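Local coordinates for protein antibiotic biosynthesis monooxygenase (Shewanella loihica, PDB 2RIL) that probably acts as a monooxygenase of the dimeric alpha-beta barrel superfamily, each subunit carrying helices on one face of an antiparallel sheet, at residues S3-L8 and I61-A66; T7-F12 and A92-I97; D31-Q36 and Q73-A78; L40-H45 and L56-I61. All coordinates share one frame; numbering follows the deposited sequence.

Interaction 1. Residues S3-L8 and I61-A66; sequences SAPVTL and IWQSEA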
loop_
_atom_site.group_PDB
_atom_site.type_symbol
_atom_site.label_atom_id
_atom_site.label_comp_id
_atom_site.label_asym_id
_atom_site.label_seq_id
_atom_site.Cartn_x
_atom_site.Cartn_y
_atom_site.Cartn_z
ATOM N N SER A 3 -9.657 -9.220 -18.467
ATOM C CA SER A 3 -9.814 -8.656 -17.156
ATOM C C SER A 3 -9.346 -9.627 -16.085
ATOM O O SER A 3 -9.369 -10.833 -16.275
ATOM C CB SER A 3 -11.271 -8.339 -16.902
ATOM O OG SER A 3 -11.706 -7.268 -17.742
ATOM N N ALA A 4 -8.946 -9.073 -14.946
ATOM C CA ALA A 4 -8.566 -9.819 -13.761
ATOM C C ALA A 4 -8.653 -8.860 -12.584
ATOM O O ALA A 4 -8.584 -7.659 -12.796
ATOM C CB ALA A 4 -7.144 -10.364 -13.899
ATOM N N PRO A 5 -8.837 -9.379 -11.366
ATOM C CA PRO A 5 -8.880 -8.529 -10.177
ATOM C C PRO A 5 -7.652 -7.649 -10.093
ATOM O O PRO A 5 -6.539 -8.046 -10.502
ATOM C CB PRO A 5 -8.958 -9.534 -9.019
ATOM C CG PRO A 5 -9.649 -10.718 -9.620
ATOM C CD PRO A 5 -9.060 -10.793 -11.006
ATOM N N VAL A 6 -7.875 -6.421 -9.640
ATOM C CA VAL A 6 -6.814 -5.428 -9.476
ATOM C C VAL A 6 -6.881 -4.842 -8.079
ATOM O O VAL A 6 -7.913 -4.919 -7.394
ATOM C CB VAL A 6 -6.874 -4.248 -10.505
ATOM C CG1 VAL A 6 -6.661 -4.760 -11.929
ATOM C CG2 VAL A 6 -8.186 -3.465 -10.416
ATOM N N THR A 7 -5.778 -4.235 -7.667
ATOM C CA THR A 7 -5.684 -3.592 -6.376
ATOM C C THR A 7 -5.451 -2.120 -6.576
ATOM O O THR A 7 -4.505 -1.737 -7.260
ATOM C CB THR A 7 -4.534 -4.170 -5.564
ATOM O OG1 THR A 7 -4.758 -5.580 -5.404
ATOM C CG2 THR A 7 -4.431 -3.500 -4.187
ATOM N N LEU A 8 -6.290 -1.276 -5.974
ATOM C CA LEU A 8 -6.011 0.153 -5.901
ATOM C C LEU A 8 -5.160 0.350 -4.656
ATOM O O LEU A 8 -5.563 -0.074 -3.588
ATOM C CB LEU A 8 -7.331 0.924 -5.760
ATOM C CG LEU A 8 -7.242 2.395 -5.332
ATOM C CD1 LEU A 8 -6.670 3.247 -6.441
ATOM C CD2 LEU A 8 -8.533 2.958 -4.804
ATOM N N ILE A 61 -9.711 -3.744 -3.440
ATOM C CA ILE A 61 -9.721 -4.769 -4.456
ATOM C C ILE A 61 -10.965 -4.580 -5.325
ATOM O O ILE A 61 -12.090 -4.392 -4.812
ATOM C CB ILE A 61 -9.747 -6.178 -3.876
ATOM C CG1 ILE A 61 -8.779 -6.286 -2.702
ATOM C CG2 ILE A 61 -9.424 -7.201 -4.997
ATOM C CD1 ILE A 61 -7.385 -6.330 -3.132
ATOM N N TRP A 62 -10.741 -4.596 -6.629
ATOM C CA TRP A 62 -11.785 -4.453 -7.631
ATOM C C TRP A 62 -11.771 -5.678 -8.558
ATOM O O TRP A 62 -10.719 -6.241 -8.840
ATOM C CB TRP A 62 -11.562 -3.178 -8.450
ATOM C CG TRP A 62 -11.864 -1.949 -7.694
ATOM C CD1 TRP A 62 -11.071 -1.311 -6.766
ATOM C CD2 TRP A 62 -13.103 -1.250 -7.703
ATOM N NE1 TRP A 62 -11.722 -0.256 -6.233
ATOM C CE2 TRP A 62 -12.970 -0.169 -6.815
ATOM C CE3 TRP A 62 -14.293 -1.394 -8.438
ATOM C CZ2 TRP A 62 -13.982 0.746 -6.627
ATOM C CZ3 TRP A 62 -15.282 -0.484 -8.236
ATOM C CH2 TRP A 62 -15.122 0.569 -7.345
ATOM N N GLN A 63 -12.932 -6.020 -9.089
ATOM C CA GLN A 63 -13.019 -7.183 -9.962
ATOM C C GLN A 63 -12.242 -7.046 -11.278
ATOM O O GLN A 63 -11.788 -8.033 -11.857
ATOM C CB GLN A 63 -14.485 -7.416 -10.278
ATOM C CG GLN A 63 -14.730 -8.709 -11.036
ATOM C CD GLN A 63 -14.579 -9.931 -10.100
ATOM O OE1 GLN A 63 -15.277 -10.020 -9.059
ATOM N NE2 GLN A 63 -13.653 -10.848 -10.433
ATOM N N SER A 64 -12.094 -5.808 -11.769
ATOM C CA SER A 64 -11.369 -5.530 -12.999
ATOM C C SER A 64 -10.965 -4.105 -13.069
ATOM O O SER A 64 -11.554 -3.247 -12.385
ATOM C CB SER A 64 -12.275 -5.825 -14.214
ATOM O OG SER A 64 -13.389 -4.971 -14.269
ATOM N N GLU A 65 -9.994 -3.844 -13.942
ATOM C CA GLU A 65 -9.606 -2.477 -14.267
ATOM C C GLU A 65 -10.821 -1.699 -14.789
ATOM O O GLU A 65 -11.031 -0.537 -14.393
ATOM C CB GLU A 65 -8.518 -2.445 -15.355
ATOM C CG GLU A 65 -7.147 -2.807 -14.918
ATOM C CD GLU A 65 -6.141 -2.761 -16.057
ATOM O OE1 GLU A 65 -6.028 -1.712 -16.691
ATOM O OE2 GLU A 65 -5.477 -3.770 -16.302
ATOM N N ALA A 66 -11.575 -2.293 -15.714
ATOM C CA ALA A 66 -12.727 -1.613 -16.286
ATOM C C ALA A 66 -13.687 -1.153 -15.207
ATOM O O ALA A 66 -14.211 -0.025 -15.239
ATOM C CB ALA A 66 -13.451 -2.551 -17.267
HETATM O O HOH W 1 -10.728 -4.674 -17.335
HETATM O O HOH W 2 -8.782 -5.879 -15.622
#
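Val6 and Trp62 form an antiparallel hydrogen-bonded pair, part of a sheet contact that joins the start of strand 6-12 to the end of strand 56-62 and runs on into the first turn of helix 65-79. Val6 N donates to Trp62 O at 3.0 Å, and Trp62 N gives to Val6 O at 2.9 Å, almost straight at 175°. Next along, Thr7 and Ile61 pair without hydrogen bonds. On the face shared by Val6 and Trp62, the Val6 conformer described, one of two, brings CG2 to 3.9 Å from Trp62 CB; its CG1, anti to the carbonyl carbon (chi1 -64°), lies 3.6 Å from Glu65 CG, a tentative placement because Arg95 NH2 is too close. These are two inner strands of the four-stranded ferredoxin-like sheet, and the Trp62 ring lies under its helices, edge-to-face with Phe68 and Tyr39. Where the pairing ends, Ser64 CA makes a CA-H...O contact of 3.5 Å with Ala4 O. Ser64 also N-caps the helix, its OG taking Asp67 N. Water serves two more amides of this helix start: one molecule accepts from Glu65 N at 2.9 Å and from Ala4 N, and another accepts from Ala66 N while bonded to Ser3 OG. Arg95 of the neighbouring strand binds both Ala4 O and Pro5 O, and Glu65 OE1 bonds to Tyr69 OH.

Interaction 2. Residues T7-F12 and A92-I97; sequences TLINPF and ALYRVI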
loop_
_atom_site.group_PDB
_atom_site.type_symbol
_atom_site.label_atom_id
_atom_site.label_comp_id
_atom_site.label_asym_id
_atom_site.label_seq_id
_atom_site.Cartn_x
_atom_site.Cartn_y
_atom_site.Cartn_z
ATOM N N THR A 7 -5.778 -4.235 -7.667
ATOM C CA THR A 7 -5.684 -3.592 -6.376
ATOM C C THR A 7 -5.451 -2.120 -6.576
ATOM O O THR A 7 -4.505 -1.737 -7.260
ATOM C CB THR A 7 -4.534 -4.170 -5.564
ATOM O OG1 THR A 7 -4.758 -5.580 -5.404
ATOM C CG2 THR A 7 -4.431 -3.500 -4.187
ATOM N N LEU A 8 -6.290 -1.276 -5.974
ATOM C CA LEU A 8 -6.011 0.153 -5.901
ATOM C C LEU A 8 -5.160 0.350 -4.656
ATOM O O LEU A 8 -5.563 -0.074 -3.588
ATOM C CB LEU A 8 -7.331 0.924 -5.760
ATOM C CG LEU A 8 -7.242 2.395 -5.332
ATOM C CD1 LEU A 8 -6.670 3.247 -6.441
ATOM C CD2 LEU A 8 -8.533 2.958 -4.804
ATOM N N ILE A 9 -4.013 1.036 -4.786
ATOM C CA ILE A 9 -3.293 1.507 -3.614
ATOM C C ILE A 9 -3.262 3.024 -3.722
ATOM O O ILE A 9 -2.859 3.575 -4.760
ATOM C CB ILE A 9 -1.890 0.912 -3.477
ATOM C CG1 ILE A 9 -1.944 -0.619 -3.471
ATOM C CG2 ILE A 9 -1.269 1.436 -2.205
ATOM C CD1 ILE A 9 -0.568 -1.324 -3.467
ATOM N N ASN A 10 -3.757 3.675 -2.674
ATOM C CA ASN A 10 -3.864 5.122 -2.636
ATOM C C ASN A 10 -3.262 5.672 -1.357
ATOM O O ASN A 10 -3.887 5.633 -0.299
ATOM C CB ASN A 10 -5.332 5.549 -2.751
ATOM C CG ASN A 10 -5.497 6.980 -3.131
ATOM O OD1 ASN A 10 -4.493 7.686 -3.243
ATOM N ND2 ASN A 10 -6.754 7.445 -3.307
ATOM N N PRO A 11 -1.995 6.113 -1.429
ATOM C CA PRO A 11 -1.344 6.717 -0.271
ATOM C C PRO A 11 -1.734 8.174 -0.149
ATOM O O PRO A 11 -1.698 8.897 -1.150
ATOM C CB PRO A 11 0.149 6.593 -0.600
ATOM C CG PRO A 11 0.212 6.661 -2.062
ATOM C CD PRO A 11 -1.103 6.088 -2.592
ATOM N N PHE A 12 -2.113 8.580 1.062
ATOM C CA PHE A 12 -2.540 9.951 1.334
ATOM C C PHE A 12 -1.557 10.745 2.204
ATOM O O PHE A 12 -1.142 10.283 3.243
ATOM C CB PHE A 12 -3.866 9.937 2.088
ATOM C CG PHE A 12 -5.035 9.414 1.283
ATOM C CD1 PHE A 12 -5.703 10.217 0.429
ATOM C CD2 PHE A 12 -5.471 8.110 1.409
ATOM C CE1 PHE A 12 -6.773 9.757 -0.309
ATOM C CE2 PHE A 12 -6.528 7.656 0.677
ATOM C CZ PHE A 12 -7.176 8.484 -0.194
ATOM N N ALA A 92 -3.209 4.582 -7.742
ATOM C CA ALA A 92 -2.809 3.794 -8.894
ATOM C C ALA A 92 -3.276 2.361 -8.719
ATOM O O ALA A 92 -3.466 1.901 -7.588
ATOM C CB ALA A 92 -1.262 3.867 -9.093
ATOM N N LEU A 93 -3.401 1.655 -9.841
ATOM C CA LEU A 93 -3.795 0.236 -9.839
ATOM C C LEU A 93 -2.570 -0.645 -9.949
ATOM O O LEU A 93 -1.601 -0.314 -10.630
ATOM C CB LEU A 93 -4.728 -0.100 -11.004
ATOM C CG LEU A 93 -6.107 0.530 -10.971
ATOM C CD1 LEU A 93 -6.948 -0.035 -12.162
ATOM C CD2 LEU A 93 -6.806 0.359 -9.621
ATOM N N TYR A 94 -2.670 -1.820 -9.320
ATOM C CA TYR A 94 -1.585 -2.791 -9.151
ATOM C C TYR A 94 -2.087 -4.200 -9.298
ATOM O O TYR A 94 -3.286 -4.468 -9.108
ATOM C CB TYR A 94 -0.995 -2.674 -7.701
ATOM C CG TYR A 94 -0.311 -1.361 -7.469
ATOM C CD1 TYR A 94 -1.016 -0.219 -7.115
ATOM C CD2 TYR A 94 1.071 -1.252 -7.576
ATOM C CE1 TYR A 94 -0.386 0.991 -6.965
ATOM C CE2 TYR A 94 1.715 -0.038 -7.391
ATOM C CZ TYR A 94 0.988 1.090 -7.093
ATOM O OH TYR A 94 1.571 2.351 -6.995
ATOM N N ARG A 95 -1.146 -5.099 -9.567
ATOM C CA ARG A 95 -1.408 -6.528 -9.364
ATOM C C ARG A 95 -0.284 -7.103 -8.533
ATOM O O ARG A 95 0.835 -6.584 -8.543
ATOM C CB ARG A 95 -1.580 -7.274 -10.680
ATOM C CG ARG A 95 -2.970 -6.943 -11.249
ATOM C CD ARG A 95 -3.563 -8.021 -12.121
ATOM N NE ARG A 95 -4.799 -7.578 -12.778
ATOM C CZ ARG A 95 -4.862 -6.839 -13.878
ATOM N NH1 ARG A 95 -3.750 -6.439 -14.506
ATOM N NH2 ARG A 95 -6.056 -6.490 -14.350
ATOM N N VAL A 96 -0.549 -8.171 -7.816
ATOM C CA VAL A 96 0.463 -8.807 -6.981
ATOM C C VAL A 96 1.352 -9.666 -7.874
ATOM O O VAL A 96 0.857 -10.492 -8.634
ATOM C CB VAL A 96 -0.172 -9.653 -5.857
ATOM C CG1 VAL A 96 0.919 -10.402 -5.055
ATOM C CG2 VAL A 96 -1.003 -8.759 -4.898
ATOM N N ILE A 97 2.668 -9.450 -7.779
ATOM C CA ILE A 97 3.639 -10.157 -8.596
ATOM C C ILE A 97 4.564 -11.103 -7.836
ATOM O O ILE A 97 5.165 -11.972 -8.479
ATOM C CB ILE A 97 4.489 -9.197 -9.464
ATOM C CG1 ILE A 97 5.264 -8.181 -8.632
ATOM C CG2 ILE A 97 3.600 -8.537 -10.542
ATOM C CD1 ILE A 97 6.576 -7.608 -9.332
HETATM O O HOH W 3 0.141 4.816 -5.542
#
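Ile9 and Ala92, with Thr7 and Tyr94, are the two hydrogen-bonded pairs that join strand 6-12 to strand 92-98, outermost within the subunit. Ile9 N meets Ala92 O at 3.0 Å, and Ala92 N returns a longer bond of 3.2 Å to Ile9 O. In the other pair Thr7 N reaches Tyr94 O at 2.9 Å, whereas Tyr94 N approaches Thr7 O at 2.8 Å but bent to 136°. Over segments 7-12 and 92-97 the axes make an angle of 128°, and the pairing stops at Ile9 because strand 92-98 begins at Ala92; beyond it Asn10 OD1 takes Asn90 N.

Among the apolar contacts, Leu93 CD2 packs 3.9 Å from Leu8 CB on the side covered by helix 65-79. On the other side Ile9 lays CD1 over one face of the Tyr94 ring, a CH-pi contact of 4.1 Å to the centroid, while Thr7 O lies in plane at the ring edge.

At its polar end Tyr94 OH bonds to Tyr54 O of the second subunit and accepts from a water at 3.2 Å. Tyr94, Arg95 and Val96 also pair with a strand of that subunit. With Ile9 against its face and a second-subunit carbonyl at its hydroxyl, the ring couples the sheet to the dimer interface.

Interaction 3. Residues D31-Q36 and Q73-A78; sequences DFMAQQ and QKMRQA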
loop_
_atom_site.group_PDB
_atom_site.type_symbol
_atom_site.label_atom_id
_atom_site.label_comp_id
_atom_site.label_asym_id
_atom_site.label_seq_id
_atom_site.Cartn_x
_atom_site.Cartn_y
_atom_site.Cartn_z
ATOM N N ASP A 31 -18.197 4.989 0.731
ATOM C CA ASP A 31 -19.614 4.711 0.631
ATOM C C ASP A 31 -20.128 4.830 -0.814
ATOM O O ASP A 31 -20.960 4.028 -1.222
ATOM C CB ASP A 31 -20.421 5.599 1.581
ATOM C CG ASP A 31 -20.139 5.314 3.047
ATOM O OD1 ASP A 31 -19.530 4.277 3.375
ATOM O OD2 ASP A 31 -20.532 6.148 3.899
ATOM N N PHE A 32 -19.614 5.770 -1.585
ATOM C CA PHE A 32 -19.974 5.844 -3.004
ATOM C C PHE A 32 -19.387 4.670 -3.775
ATOM O O PHE A 32 -20.057 3.969 -4.490
ATOM C CB PHE A 32 -19.462 7.147 -3.633
ATOM C CG PHE A 32 -19.762 7.247 -5.082
ATOM C CD1 PHE A 32 -20.995 7.743 -5.523
ATOM C CD2 PHE A 32 -18.852 6.802 -6.036
ATOM C CE1 PHE A 32 -21.282 7.788 -6.872
ATOM C CE2 PHE A 32 -19.127 6.897 -7.374
ATOM C CZ PHE A 32 -20.346 7.390 -7.792
HETATM N N MSE A 33 -18.100 4.416 -3.598
HETATM C CA MSE A 33 -17.437 3.370 -4.392
HETATM C C MSE A 33 -17.975 1.978 -4.093
HETATM O O MSE A 33 -18.069 1.120 -4.986
HETATM C CB MSE A 33 -15.933 3.415 -4.114
HETATM C CG MSE A 33 -15.225 4.631 -4.705
HETATM SE SE MSE A 33 -15.513 4.858 -6.621
HETATM C CE MSE A 33 -13.695 4.458 -7.264
ATOM N N ALA A 34 -18.394 1.770 -2.856
ATOM C CA ALA A 34 -18.840 0.466 -2.425
ATOM C C ALA A 34 -20.134 0.052 -3.090
ATOM O O ALA A 34 -20.473 -1.146 -3.095
ATOM C CB ALA A 34 -18.951 0.419 -0.866
ATOM N N GLN A 35 -20.841 1.024 -3.658
ATOM C CA GLN A 35 -22.056 0.798 -4.436
ATOM C C GLN A 35 -21.868 0.523 -5.907
ATOM O O GLN A 35 -22.847 0.263 -6.644
ATOM C CB GLN A 35 -22.979 2.021 -4.284
ATOM C CG GLN A 35 -23.421 2.179 -2.845
ATOM C CD GLN A 35 -24.340 1.024 -2.446
ATOM O OE1 GLN A 35 -25.324 0.721 -3.147
ATOM N NE2 GLN A 35 -23.996 0.342 -1.355
ATOM N N GLN A 36 -20.623 0.550 -6.357
ATOM C CA GLN A 36 -20.322 0.478 -7.779
ATOM C C GLN A 36 -20.070 -0.945 -8.185
ATOM O O GLN A 36 -19.510 -1.744 -7.409
ATOM C CB GLN A 36 -19.132 1.349 -8.123
ATOM C CG GLN A 36 -19.308 2.803 -7.708
ATOM C CD GLN A 36 -20.554 3.399 -8.222
ATOM O OE1 GLN A 36 -20.870 3.313 -9.428
ATOM N NE2 GLN A 36 -21.278 4.044 -7.319
ATOM N N GLN A 73 -14.733 7.428 -12.814
ATOM C CA GLN A 73 -15.375 8.437 -13.673
ATOM C C GLN A 73 -16.693 8.889 -13.045
ATOM O O GLN A 73 -16.978 10.092 -12.933
ATOM C CB GLN A 73 -15.616 7.867 -15.071
ATOM C CG GLN A 73 -16.303 8.906 -16.016
ATOM C CD GLN A 73 -16.716 8.438 -17.428
ATOM O OE1 GLN A 73 -16.015 7.659 -18.069
ATOM N NE2 GLN A 73 -17.821 9.037 -17.965
ATOM N N LYS A 74 -17.483 7.927 -12.572
ATOM C CA LYS A 74 -18.730 8.288 -11.866
ATOM C C LYS A 74 -18.512 9.114 -10.602
ATOM O O LYS A 74 -19.284 10.044 -10.314
ATOM C CB LYS A 74 -19.599 7.069 -11.571
ATOM C CG LYS A 74 -20.114 6.336 -12.791
ATOM C CD LYS A 74 -21.101 5.267 -12.347
ATOM C CE LYS A 74 -21.650 4.460 -13.527
ATOM N NZ LYS A 74 -20.953 3.151 -13.772
HETATM N N MSE A 75 -17.434 8.802 -9.874
HETATM C CA MSE A 75 -17.072 9.496 -8.637
HETATM C C MSE A 75 -16.790 10.981 -8.872
HETATM O O MSE A 75 -17.140 11.818 -8.015
HETATM C CB MSE A 75 -15.853 8.810 -7.960
HETATM C CG MSE A 75 -15.773 9.010 -6.441
HETATM SE SE MSE A 75 -14.081 8.372 -5.612
HETATM C CE MSE A 75 -13.066 9.867 -6.255
ATOM N N ARG A 76 -16.184 11.307 -10.019
ATOM C CA ARG A 76 -15.898 12.697 -10.413
ATOM C C ARG A 76 -17.161 13.484 -10.623
ATOM O O ARG A 76 -17.247 14.672 -10.259
ATOM C CB ARG A 76 -15.055 12.797 -11.673
ATOM C CG ARG A 76 -13.616 12.504 -11.409
ATOM C CD ARG A 76 -12.775 12.962 -12.540
ATOM N NE ARG A 76 -12.899 12.059 -13.660
ATOM C CZ ARG A 76 -12.235 10.924 -13.779
ATOM N NH1 ARG A 76 -11.420 10.499 -12.812
ATOM N NH2 ARG A 76 -12.418 10.178 -14.849
ATOM N N GLN A 77 -18.164 12.824 -11.184
ATOM C CA GLN A 77 -19.464 13.476 -11.354
ATOM C C GLN A 77 -20.217 13.654 -10.016
ATOM O O GLN A 77 -20.770 14.730 -9.749
ATOM C CB GLN A 77 -20.303 12.683 -12.325
ATOM C CG GLN A 77 -21.630 13.400 -12.658
ATOM C CD GLN A 77 -22.525 12.654 -13.653
ATOM O OE1 GLN A 77 -22.240 11.525 -14.043
ATOM N NE2 GLN A 77 -23.600 13.320 -14.095
ATOM N N ALA A 78 -20.283 12.607 -9.207
ATOM C CA ALA A 78 -21.061 12.597 -7.954
ATOM C C ALA A 78 -20.451 13.389 -6.783
ATOM O O ALA A 78 -21.191 14.075 -6.038
ATOM C CB ALA A 78 -21.250 11.174 -7.514
HETATM O O HOH W 4 -19.506 2.446 -11.798
#
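Phe32 of helix 19-33 wedges against Met75 of helix 65-79, joining the two helices that cover one face of the ferredoxin-like sheet. Phe32 CG stands anti to the backbone N (chi1 178°), which sends the ring across to the second helix. There CE2 comes within 3.5 Å of Met75 CA, and the adjacent ring atom CD2 touches Met75 CG at 3.8 Å in the Met75 conformer described, one of two modelled. CE1 presses on Ala78 CB at 3.4 Å, a tight fit, and Lys74 CB lies in plane at the ring edge. Met75 is a selenomethionine; in the same conformer its SE lies 3.9 Å from SE of selenomethionine Met33, their side chains crossing at about a right angle. The contact is thus essentially apolar. Gln36 NE2 sits over one face of the Phe32 ring and donates to Phe32 O at 3.1 Å; Gln35 N reaches that oxygen from the opposite face of the carbonyl plane. The other end of the same amide, Gln36 OE1, lies 3.5 Å from Lys74 CD and accepts a 2.9 Å bond from a water.

Interaction 4. Residues L40-H45 and L56-I61; sequences LSTQLH and LINVAI. With ACT (acetate ion), chain C.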
loop_
_atom_site.group_PDB
_atom_site.type_symbol
_atom_site.label_atom_id
_atom_site.label_comp_id
_atom_site.label_asym_id
_atom_site.label_seq_id
_atom_site.Cartn_x
_atom_site.Cartn_y
_atom_site.Cartn_z
ATOM N N LEU A 40 -14.961 -4.953 -4.567
ATOM C CA LEU A 40 -14.874 -6.155 -3.763
ATOM C C LEU A 40 -14.612 -5.919 -2.297
ATOM O O LEU A 40 -15.378 -6.436 -1.472
ATOM C CB LEU A 40 -13.894 -7.224 -4.311
ATOM C CG LEU A 40 -14.246 -7.728 -5.709
ATOM C CD1 LEU A 40 -13.093 -8.559 -6.351
ATOM C CD2 LEU A 40 -15.577 -8.487 -5.687
ATOM N N SER A 41 -13.579 -5.149 -1.958
ATOM C CA SER A 41 -13.235 -4.940 -0.579
ATOM C C SER A 41 -12.247 -3.792 -0.456
ATOM O O SER A 41 -11.652 -3.353 -1.461
ATOM C CB SER A 41 -12.679 -6.224 0.019
ATOM O OG SER A 41 -11.472 -6.561 -0.590
ATOM N N THR A 42 -12.053 -3.312 0.783
ATOM C CA THR A 42 -11.034 -2.322 1.025
ATOM C C THR A 42 -10.472 -2.426 2.429
ATOM O O THR A 42 -11.129 -2.964 3.332
ATOM C CB THR A 42 -11.587 -0.907 0.784
ATOM O OG1 THR A 42 -10.513 -0.017 0.481
ATOM C CG2 THR A 42 -12.378 -0.416 1.978
ATOM N N GLN A 43 -9.251 -1.925 2.577
ATOM C CA GLN A 43 -8.594 -1.828 3.863
ATOM C C GLN A 43 -7.899 -0.489 3.948
ATOM O O GLN A 43 -6.858 -0.268 3.282
ATOM C CB GLN A 43 -7.578 -2.953 4.068
ATOM C CG GLN A 43 -8.176 -4.343 4.106
ATOM C CD GLN A 43 -7.110 -5.371 4.244
ATOM O OE1 GLN A 43 -6.320 -5.516 3.338
ATOM N NE2 GLN A 43 -7.018 -6.002 5.391
ATOM N N LEU A 44 -8.446 0.400 4.762
ATOM C CA LEU A 44 -7.798 1.705 4.958
ATOM C C LEU A 44 -6.809 1.497 6.091
ATOM O O LEU A 44 -7.187 1.091 7.190
ATOM C CB LEU A 44 -8.813 2.764 5.426
ATOM C CG LEU A 44 -8.207 4.178 5.626
ATOM C CD1 LEU A 44 -7.676 4.796 4.343
ATOM C CD2 LEU A 44 -9.241 5.062 6.321
ATOM N N HIS A 45 -5.525 1.750 5.815
ATOM C CA HIS A 45 -4.439 1.563 6.770
ATOM C C HIS A 45 -4.035 2.936 7.348
ATOM O O HIS A 45 -3.893 3.925 6.611
ATOM C CB HIS A 45 -3.230 0.959 6.070
ATOM C CG HIS A 45 -3.408 -0.445 5.601
ATOM N ND1 HIS A 45 -4.172 -0.792 4.497
ATOM C CD2 HIS A 45 -2.859 -1.600 6.070
ATOM C CE1 HIS A 45 -4.078 -2.110 4.328
ATOM N NE2 HIS A 45 -3.259 -2.613 5.241
ATOM N N LEU A 56 -2.290 7.762 6.028
ATOM C CA LEU A 56 -3.330 6.857 5.532
ATOM C C LEU A 56 -2.918 6.292 4.203
ATOM O O LEU A 56 -2.424 7.014 3.359
ATOM C CB LEU A 56 -4.682 7.538 5.341
ATOM C CG LEU A 56 -5.333 8.077 6.612
ATOM C CD1 LEU A 56 -6.528 8.997 6.223
ATOM C CD2 LEU A 56 -5.762 6.954 7.556
ATOM N N ILE A 57 -3.117 4.981 4.027
ATOM C CA ILE A 57 -2.977 4.333 2.727
ATOM C C ILE A 57 -4.118 3.377 2.546
ATOM O O ILE A 57 -4.298 2.470 3.372
ATOM C CB ILE A 57 -1.648 3.530 2.545
ATOM C CG1 ILE A 57 -0.425 4.429 2.777
ATOM C CG2 ILE A 57 -1.620 2.882 1.165
ATOM C CD1 ILE A 57 0.927 3.766 2.524
ATOM N N ASN A 58 -4.955 3.606 1.534
ATOM C CA ASN A 58 -6.035 2.671 1.254
ATOM C C ASN A 58 -5.577 1.611 0.275
ATOM O O ASN A 58 -4.856 1.893 -0.696
ATOM C CB ASN A 58 -7.262 3.374 0.695
ATOM C CG ASN A 58 -8.456 2.446 0.616
ATOM O OD1 ASN A 58 -8.673 1.645 1.550
ATOM N ND2 ASN A 58 -9.236 2.535 -0.461
ATOM N N VAL A 59 -6.022 0.369 0.503
ATOM C CA VAL A 59 -5.756 -0.755 -0.375
ATOM C C VAL A 59 -7.094 -1.423 -0.663
ATOM O O VAL A 59 -7.664 -2.024 0.227
ATOM C CB VAL A 59 -4.767 -1.740 0.241
ATOM C CG1 VAL A 59 -4.420 -2.856 -0.813
ATOM C CG2 VAL A 59 -3.444 -1.081 0.694
ATOM N N ALA A 60 -7.589 -1.280 -1.894
ATOM C CA ALA A 60 -8.921 -1.787 -2.279
ATOM C C ALA A 60 -8.797 -2.791 -3.402
ATOM O O ALA A 60 -7.898 -2.678 -4.231
ATOM C CB ALA A 60 -9.795 -0.651 -2.755
ATOM N N ILE A 61 -9.711 -3.744 -3.440
ATOM C CA ILE A 61 -9.721 -4.769 -4.456
ATOM C C ILE A 61 -10.965 -4.580 -5.325
ATOM O O ILE A 61 -12.090 -4.392 -4.812
ATOM C CB ILE A 61 -9.747 -6.178 -3.876
ATOM C CG1 ILE A 61 -8.779 -6.286 -2.702
ATOM C CG2 ILE A 61 -9.424 -7.201 -4.997
ATOM C CD1 ILE A 61 -7.385 -6.330 -3.132
HETATM C C ACT C . -12.068 -9.797 -1.605
HETATM O O ACT C . -11.324 -8.947 -1.101
HETATM O OXT ACT C . -11.447 -10.615 -2.300
HETATM C CH3 ACT C . -13.556 -9.831 -1.394
HETATM O O HOH W 5 -7.096 -4.767 0.654
#
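Val59 O is gripped by Gln43 N at 2.8 Å and by a water, also at 2.8 Å, which donates in turn to Gln43 OE1, tying that side chain to the neighbouring strand. This lies midway along the beta hairpin of strands 39-47 and 56-62; the axes of 40-45 and 56-61 run at 171°, close to antiparallel. Gln43 with Val59 and His45 with Ile57 are hydrogen-bonded pairs; His45 N reaches Ile57 O at 2.8 Å. A classic beta bulge interrupts the register opposite Ile61, at the start of 40-45. Leu40 N, at 2.9 Å, and, weakly, Ser41 N share Ile61 O.

Leu44 CD2 meets Leu56 CD2 at 4.1 Å on the face under helix 19-33, where Trp26 covers Thr42, Leu44 and Asn58. On the other face His45 CE1 touches Val59 CG2 at 3.8 Å, and ND1 bends back in a weak bond to Gln43 O. Ser41 OG, set between the backbone N and the carbonyl carbon (chi1 65°), turns to an acetate, probably from the crystallisation liquor; that contact is modelled suspiciously short. Leu44 and His45 pair with a strand of the second subunit. Backbone bonds fix the register, while the side chains fit one face to a helix and the other to the dimer interface.

How the interactions relate
Interactions 1, 2 and 4 are successive seams of one antiparallel sheet, with strand order 39-47, 56-62, 6-12, 92-98. Interactions 1 and 2 share Thr7 and Leu8, and interactions 1 and 4 share Ile61; Leu8 N to Ala60 O and Phe12 N to Leu56 O continue the pairing of strands 6-12 and 56-62, tying interaction 2 to interaction 4. Interactions 2 and 4 are buried and interaction 1 partly so; all three touch the second subunit, 2 and 4 by strand pairing and 1 by packing. Interaction 3 is a surface contact between helices, made by aromatic and selenomethionine packing where the others rely on backbone bonds. It touches interaction 1 through Met33 CE on Trp62 CZ2.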